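Local atomic coordinates of exoglucanase A (Cellulomonas fimi, PDB entry 7CBD), a protein that hydrolyses beta-1,4-glucosidic linkages of cellulose with inversion of anomeric configuration, releasing cellobiose from the non-reducing chain ends, through its family 6 catalytic domain. Residues G194-L199 with F268-Y273; A234-L239 with D326-R331. All coordinates share one frame; numbering follows the deposited sequence.

Interaction 1 of 2, residues G194-L199 with F268-Y273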
# COMPACT_ATOMS: atom_id res chain seq x y z
N GLY A 194 4.58 -4.53 5.38
CA GLY A 194 5.62 -4.35 4.38
C GLY A 194 5.31 -5.14 3.13
O GLY A 194 4.16 -5.24 2.70
N HIS A 195 6.35 -5.73 2.53
CA HIS A 195 6.20 -6.51 1.31
C HIS A 195 7.36 -7.50 1.24
O HIS A 195 8.31 -7.42 2.03
CB HIS A 195 6.17 -5.63 0.06
CG HIS A 195 7.45 -4.90 -0.20
ND1 HIS A 195 8.30 -5.24 -1.24
CD2 HIS A 195 8.04 -3.87 0.45
CE1 HIS A 195 9.35 -4.44 -1.22
NE2 HIS A 195 9.22 -3.60 -0.21
N SER A 196 7.30 -8.40 0.26
CA SER A 196 8.30 -9.47 0.22
C SER A 196 9.70 -8.96 -0.04
O SER A 196 10.67 -9.59 0.40
CB SER A 196 7.93 -10.53 -0.82
OG SER A 196 7.74 -9.98 -2.11
N GLY A 197 9.85 -7.85 -0.76
CA GLY A 197 11.17 -7.30 -1.02
C GLY A 197 11.82 -6.66 0.19
O GLY A 197 12.98 -6.23 0.11
N TRP A 198 11.11 -6.57 1.31
CA TRP A 198 11.63 -6.07 2.57
C TRP A 198 11.74 -7.17 3.61
O TRP A 198 12.78 -7.29 4.27
CB TRP A 198 10.69 -4.95 3.06
CG TRP A 198 11.10 -4.22 4.32
CD1 TRP A 198 12.28 -4.31 5.00
CD2 TRP A 198 10.29 -3.29 5.04
NE1 TRP A 198 12.26 -3.47 6.09
CE2 TRP A 198 11.05 -2.84 6.14
CE3 TRP A 198 9.00 -2.79 4.85
CZ2 TRP A 198 10.55 -1.91 7.05
CZ3 TRP A 198 8.51 -1.88 5.76
CH2 TRP A 198 9.28 -1.45 6.85
N LEU A 199 10.71 -8.01 3.73
CA LEU A 199 10.61 -8.93 4.85
C LEU A 199 10.54 -10.40 4.45
O LEU A 199 10.30 -11.25 5.31
CB LEU A 199 9.41 -8.57 5.74
CG LEU A 199 9.38 -7.11 6.22
CD1 LEU A 199 8.07 -6.80 6.91
CD2 LEU A 199 10.58 -6.82 7.13
N PHE A 268 9.24 -14.23 -3.99
CA PHE A 268 9.37 -13.41 -5.19
C PHE A 268 8.15 -12.54 -5.44
O PHE A 268 8.18 -11.68 -6.33
CB PHE A 268 9.53 -14.29 -6.43
CG PHE A 268 10.82 -15.08 -6.51
CD1 PHE A 268 11.82 -14.98 -5.56
CD2 PHE A 268 11.01 -15.92 -7.59
CE1 PHE A 268 12.99 -15.72 -5.69
CE2 PHE A 268 12.18 -16.65 -7.73
CZ PHE A 268 13.17 -16.56 -6.78
N ASP A 269 7.06 -12.75 -4.71
CA ASP A 269 5.82 -12.04 -5.00
C ASP A 269 4.95 -12.04 -3.75
O ASP A 269 5.27 -12.67 -2.75
CB ASP A 269 5.09 -12.64 -6.22
CG ASP A 269 4.79 -14.12 -6.07
OD1 ASP A 269 4.32 -14.51 -4.99
OD2 ASP A 269 4.99 -14.88 -7.05
N GLU A 270 3.84 -11.31 -3.84
CA GLU A 270 3.03 -11.05 -2.66
C GLU A 270 2.07 -12.17 -2.34
O GLU A 270 1.68 -12.32 -1.18
CB GLU A 270 2.31 -9.70 -2.79
CG GLU A 270 3.28 -8.51 -2.82
CD GLU A 270 4.14 -8.43 -1.56
OE1 GLU A 270 3.62 -8.01 -0.51
OE2 GLU A 270 5.34 -8.78 -1.62
N ILE A 271 1.67 -12.97 -3.33
CA ILE A 271 0.92 -14.19 -3.02
C ILE A 271 1.75 -15.10 -2.12
O ILE A 271 1.28 -15.58 -1.08
CB ILE A 271 0.48 -14.91 -4.31
CG1 ILE A 271 -0.63 -14.12 -5.02
CG2 ILE A 271 0.03 -16.34 -4.02
CD1 ILE A 271 -1.86 -13.90 -4.18
N ASP A 272 3.01 -15.32 -2.49
CA ASP A 272 3.86 -16.18 -1.67
C ASP A 272 4.15 -15.53 -0.32
O ASP A 272 4.20 -16.21 0.71
CB ASP A 272 5.14 -16.53 -2.43
CG ASP A 272 4.86 -17.37 -3.67
OD1 ASP A 272 3.76 -17.93 -3.78
OD2 ASP A 272 5.75 -17.46 -4.54
N TYR A 273 4.33 -14.21 -0.31
CA TYR A 273 4.65 -13.51 0.93
C TYR A 273 3.49 -13.56 1.91
O TYR A 273 3.69 -13.81 3.10
CB TYR A 273 5.06 -12.06 0.61
CG TYR A 273 5.36 -11.26 1.85
CD1 TYR A 273 6.39 -11.62 2.70
CD2 TYR A 273 4.61 -10.14 2.16
CE1 TYR A 273 6.65 -10.89 3.85
CE2 TYR A 273 4.85 -9.41 3.30
CZ TYR A 273 5.88 -9.79 4.15
OH TYR A 273 6.14 -9.09 5.30
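E270 and S196 form the tight polar heart of this buried contact. A single carboxylate oxygen, E270 OE2, accepts twice: from the backbone S196 N at 2.7 Å, nearly straight (163°) and on its syn lone pair, and from S196 OG, also at 2.7 Å, which arrives nearly along the C-O axis. S196 begins the short helix 196-199 right after the N-cap H195, so the acid meets an amide of the first turn. A bend at chi2 (-59°) swings the E270 carboxylate round to this amide, while its other oxygen, OE1, is hydrogen-bonded to S231 OG. Beside this grip, Y273 lays one ring face against the H195-S196 peptide, with S196 N 3.7 Å above the plane. The Y273 ring leaves its backbone with CG opposite N (chi1 178°), which carries it across to that peptide, and its hydroxyl continues to I193 O. Tyrosine suits the place because a flat face and a polar tip are both used.

L199 adds a smaller apolar contact at the phenol oxygen, its CB 3.3 Å from Y273 OH; the helix turns toward solvent at G197-W198. Two donors on E270 OE2 and a partner on OE1 are consistent with a buried carboxylate, and the N-terminal end of helix 196-199 may add a small favourable field.

Interaction 2 of 2, residues A234-L239 with D326-R331; sequences ANTTPL and DRRVHR
The guanidinium of R328 is met by three consecutive residues, each from a different direction. R328 NH1 donates to N235 OD1 at 2.9 Å along a bent path (137°), the acceptor lying well out of the guanidinium plane. R328 NH2 reaches T237 OG1, also at 2.9 Å, but this partner sits at the edge, in plane. Between them T236 OG1 stands over the centre of one face, 3.1 Å above it, close without a hydrogen bond to R328. R331 CA lies over the opposite face. A bend at chi3 (-74°) turns the R328 guanidinium to present this face to T236.

Behind this first shell, D326 grips the arginine side-on in a salt bridge: R328 NE goes to D326 OD1 at 3.1 Å and NH2 to OD2 at 2.8 Å, both in plane. D326 OD1 also takes R328 N, closing an Asx turn, so an aspartate two residues ahead orients backbone and side chain together. D326 OD2 also rests 3.5 Å from P238 CD. Arginine suits the centre, with N-H groups for D326, N235 and T237 together; a leucine in place of R328 would probably leave the D326 carboxylate without its charge mate and N235 and T237 without the donor that ties them to this loop. The N235 amide serves both ways, OD1 accepting from T236 N as well and ND2 donating to a water that bridges to R331 O, while the T237 hydroxyl also bonds H195 ND1.

The first loop follows strand 228-231, and T236 comes within about 6 Å, side chain to side chain, of D371, a predicted active-site residue. The second lies between helix 316-323 and strand 347-348, while helix 270-283 borders the site where E270 touches T237.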
# COMPACT_ATOMS: atom_id res chain seq x y z
N ALA A 234 1.50 0.98 -1.06
CA ALA A 234 2.29 1.99 -1.73
C ALA A 234 3.54 1.43 -2.39
O ALA A 234 4.41 2.21 -2.79
CB ALA A 234 2.63 3.18 -0.82
N ASN A 235 3.65 0.12 -2.54
CA ASN A 235 4.78 -0.52 -3.19
C ASN A 235 4.32 -1.14 -4.51
O ASN A 235 3.18 -0.97 -4.94
CB ASN A 235 5.47 -1.52 -2.26
CG ASN A 235 6.97 -1.63 -2.53
OD1 ASN A 235 7.39 -2.32 -3.46
ND2 ASN A 235 7.77 -0.94 -1.74
N THR A 236 5.25 -1.82 -5.16
CA THR A 236 5.04 -2.33 -6.51
C THR A 236 5.41 -3.79 -6.67
O THR A 236 5.33 -4.30 -7.79
CB THR A 236 5.81 -1.48 -7.54
OG1 THR A 236 7.21 -1.52 -7.23
CG2 THR A 236 5.33 -0.04 -7.52
N THR A 237 5.78 -4.49 -5.61
CA THR A 237 6.18 -5.88 -5.76
C THR A 237 5.03 -6.67 -6.37
O THR A 237 3.88 -6.53 -5.91
CB THR A 237 6.56 -6.43 -4.40
OG1 THR A 237 7.66 -5.66 -3.89
CG2 THR A 237 6.97 -7.89 -4.50
N PRO A 238 5.27 -7.48 -7.41
CA PRO A 238 4.14 -8.08 -8.14
C PRO A 238 3.31 -9.01 -7.28
O PRO A 238 3.79 -9.61 -6.31
CB PRO A 238 4.82 -8.86 -9.28
CG PRO A 238 6.25 -8.92 -8.94
CD PRO A 238 6.56 -7.75 -8.06
N LEU A 239 2.04 -9.13 -7.66
CA LEU A 239 1.16 -10.10 -7.05
C LEU A 239 1.71 -11.51 -7.24
O LEU A 239 1.81 -12.30 -6.29
CB LEU A 239 -0.23 -9.96 -7.66
CG LEU A 239 -1.34 -10.79 -7.02
CD1 LEU A 239 -1.54 -10.39 -5.56
CD2 LEU A 239 -2.63 -10.65 -7.81
N ASP A 326 8.72 -7.81 -12.34
CA ASP A 326 9.17 -6.63 -11.62
C ASP A 326 10.41 -6.10 -12.33
O ASP A 326 11.45 -6.77 -12.33
CB ASP A 326 9.49 -7.01 -10.18
CG ASP A 326 9.76 -5.81 -9.29
OD1 ASP A 326 10.21 -4.75 -9.79
OD2 ASP A 326 9.54 -5.93 -8.07
N ARG A 327 10.30 -4.93 -12.95
CA ARG A 327 11.39 -4.37 -13.75
C ARG A 327 12.24 -3.36 -12.98
O ARG A 327 13.05 -2.66 -13.59
CB ARG A 327 10.86 -3.74 -15.04
CG ARG A 327 9.98 -4.64 -15.91
CD ARG A 327 10.62 -5.99 -16.20
NE ARG A 327 11.94 -5.86 -16.82
CZ ARG A 327 12.79 -6.86 -17.00
NH1 ARG A 327 13.97 -6.62 -17.55
NH2 ARG A 327 12.48 -8.09 -16.63
N ARG A 328 12.08 -3.26 -11.66
CA ARG A 328 12.86 -2.31 -10.90
C ARG A 328 14.35 -2.66 -10.92
O ARG A 328 14.75 -3.79 -11.20
CB ARG A 328 12.39 -2.30 -9.45
CG ARG A 328 11.09 -1.57 -9.24
CD ARG A 328 10.72 -1.53 -7.78
NE ARG A 328 10.26 -2.84 -7.33
CZ ARG A 328 9.75 -3.07 -6.13
NH1 ARG A 328 9.68 -2.10 -5.23
NH2 ARG A 328 9.32 -4.29 -5.82
N VAL A 329 15.16 -1.65 -10.63
CA VAL A 329 16.60 -1.87 -10.46
C VAL A 329 16.85 -2.82 -9.28
O VAL A 329 17.77 -3.65 -9.32
CB VAL A 329 17.32 -0.52 -10.28
CG1 VAL A 329 18.83 -0.72 -10.20
CG2 VAL A 329 16.98 0.44 -11.42
N HIS A 330 16.03 -2.73 -8.24
CA HIS A 330 16.25 -3.43 -6.98
C HIS A 330 14.93 -3.38 -6.23
O HIS A 330 14.18 -2.41 -6.36
CB HIS A 330 17.36 -2.73 -6.19
CG HIS A 330 17.76 -3.43 -4.92
ND1 HIS A 330 17.03 -3.36 -3.76
CD2 HIS A 330 18.85 -4.18 -4.63
CE1 HIS A 330 17.63 -4.06 -2.81
NE2 HIS A 330 18.74 -4.57 -3.32
N ARG A 331 14.65 -4.43 -5.46
CA ARG A 331 13.35 -4.56 -4.81
C ARG A 331 13.15 -3.57 -3.66
O ARG A 331 12.03 -3.48 -3.14
CB ARG A 331 13.16 -5.98 -4.31
CG ARG A 331 13.32 -7.04 -5.38
CD ARG A 331 13.10 -8.43 -4.85
NE ARG A 331 11.67 -8.74 -4.81
CZ ARG A 331 11.10 -9.65 -4.02
NH1 ARG A 331 9.80 -9.89 -4.14
NH2 ARG A 331 11.81 -10.32 -3.13
O HOH W 1 10.64 -1.17 -2.22

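How the interactions relate
From the N terminus the segments come in the order 194-199, 234-239, 268-273, 326-331, so the two contacts cross instead of nesting. Interaction 1 closes a loop of 68 residues that includes helix 202-218 and strand 228-231; interaction 2 closes one of 86 that takes in helix 270-283, strand 291-295 and helix 316-323. Their centres lie 10 Å apart, and probable backbone hydrogen bonds join them directly, E270 N to P238 O and I271 N to L239 O, while S196 OG packs close to R331 NH1. Together they tie loops following the parallel strands 187-192 and 228-231 of the distorted barrel characteristic of family 6 to the start of helix 270-283 and the later 326-331 loop.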